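Side-chain contact in LasR-specific antiactivator QslA domain-containing protein (Pseudomonas aeruginosa, PDB 4NG2), which probably restrains quorum sensing by binding the transcriptional activator LasR and blocking its activity: residues 76-79 / 80-84. Numbering follows the deposited sequence.
Sequences TAFA and FGRDS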
# COMPACT_ATOMS: atom_id res chain seq x y z
N THR E 76 1.37 2.93 22.39
CA THR E 76 0.63 2.11 23.33
C THR E 76 -0.84 2.05 23.01
O THR E 76 -1.46 1.00 23.15
CB THR E 76 0.75 2.65 24.74
OG1 THR E 76 2.10 2.48 25.20
CG2 THR E 76 -0.20 1.91 25.67
N ALA E 77 -1.43 3.16 22.60
CA ALA E 77 -2.86 3.15 22.31
C ALA E 77 -3.12 2.33 21.08
O ALA E 77 -4.13 1.63 20.96
CB ALA E 77 -3.40 4.56 22.12
N PHE E 78 -2.19 2.43 20.15
CA PHE E 78 -2.29 1.69 18.91
C PHE E 78 -2.07 0.20 19.17
O PHE E 78 -2.89 -0.63 18.77
CB PHE E 78 -1.28 2.29 17.92
CG PHE E 78 -1.18 1.56 16.65
CD1 PHE E 78 -2.07 1.82 15.62
CD2 PHE E 78 -0.20 0.62 16.45
CE1 PHE E 78 -1.97 1.14 14.41
CE2 PHE E 78 -0.09 -0.05 15.26
CZ PHE E 78 -0.97 0.20 14.24
N ALA E 79 -1.01 -0.14 19.90
CA ALA E 79 -0.71 -1.54 20.20
C ALA E 79 -1.79 -2.19 21.01
O ALA E 79 -2.19 -3.33 20.71
CB ALA E 79 0.62 -1.68 20.91
N PHE E 80 -2.29 -1.51 22.03
CA PHE E 80 -3.34 -2.13 22.83
C PHE E 80 -4.66 -2.23 22.10
O PHE E 80 -5.37 -3.22 22.23
CB PHE E 80 -3.49 -1.49 24.21
CG PHE E 80 -2.52 -2.03 25.21
CD1 PHE E 80 -1.23 -1.51 25.30
CD2 PHE E 80 -2.86 -3.12 26.00
CE1 PHE E 80 -0.30 -2.02 26.19
CE2 PHE E 80 -1.92 -3.65 26.90
CZ PHE E 80 -0.64 -3.09 26.99
N GLY E 81 -4.97 -1.22 21.29
CA GLY E 81 -6.19 -1.25 20.50
C GLY E 81 -6.24 -2.34 19.44
O GLY E 81 -7.24 -3.04 19.32
N ARG E 82 -5.16 -2.48 18.67
CA ARG E 82 -5.10 -3.52 17.64
C ARG E 82 -5.17 -4.92 18.26
O ARG E 82 -5.85 -5.81 17.75
CB ARG E 82 -3.80 -3.39 16.84
CG ARG E 82 -3.74 -4.29 15.64
CD ARG E 82 -2.41 -4.16 14.94
NE ARG E 82 -1.28 -4.32 15.84
CZ ARG E 82 -0.02 -4.17 15.45
NH1 ARG E 82 0.22 -3.87 14.19
NH2 ARG E 82 0.99 -4.31 16.30
N ASP E 83 -4.45 -5.11 19.37
CA ASP E 83 -4.40 -6.38 20.09
C ASP E 83 -5.79 -6.83 20.58
O ASP E 83 -6.00 -8.01 20.85
CB ASP E 83 -3.42 -6.27 21.27
CG ASP E 83 -3.29 -7.55 22.06
OD1 ASP E 83 -2.64 -8.51 21.56
OD2 ASP E 83 -3.83 -7.61 23.19
N SER E 84 -6.74 -5.92 20.69
CA SER E 84 -8.06 -6.33 21.18
C SER E 84 -8.91 -6.90 20.06
O SER E 84 -10.01 -7.41 20.30
CB SER E 84 -8.77 -5.17 21.88
OG SER E 84 -8.95 -4.10 20.99
O HOH W 1 -0.60 -5.16 18.87
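Phe78 and Arg82 meet one turn apart in the C-terminal part of helix 74-83, an alpha-helix on which two i to i+4 side-chain pairs sit on different sides, Phe78/Arg82 toward the protein and Thr76/Phe80 toward solvent. On the inner side, packed in by neighbouring residues, CE2 of Phe78 lies over one face of the Arg82 guanidinium, offset toward its rim and 4.0 Å from NH1. Ring and guanidinium planes stand 54° apart, so the two groups touch at an angle rather than stack flat. Arg82 gets there by leaving the backbone extended, with CG anti to the backbone N (chi1 -172°), and then bending at chi3 (52°), which turns the guanidinium back along the helix toward the ring. Beyond this pair, Phe78 packs edge-to-face on Phe98 of helix 88-107 and against Leu99 of a neighbouring subunit. NH1 of Arg82 forms salt bridges with Glu95 of its own chain and Glu95 of that neighbour, whose carboxylates probably ease the close approach of the two Arg82 side chains at this subunit interface.

The outer pair also touches closely, but on the solvent side. Here Thr76 and Phe80 run side by side, the methyl CG2 of Thr76 reaching CD1 of Phe80 at 3.6 Å, while the carbonyl oxygen of Thr76 sits in the plane of the exposed ring at its edge. That same oxygen accepts the helical bond from Phe80 N. Toward the C-terminal end, Asp83 directs its carboxylate away from the preceding turn, and the OG of Ser84 folds back to donate to Gly81 O at 2.6 Å. Water 1 links backbone to side chain: it donates to Ala79 O at 3.0 Å and accepts from Arg82 NH2 at 3.1 Å, lying at the edge of the guanidinium, in its plane.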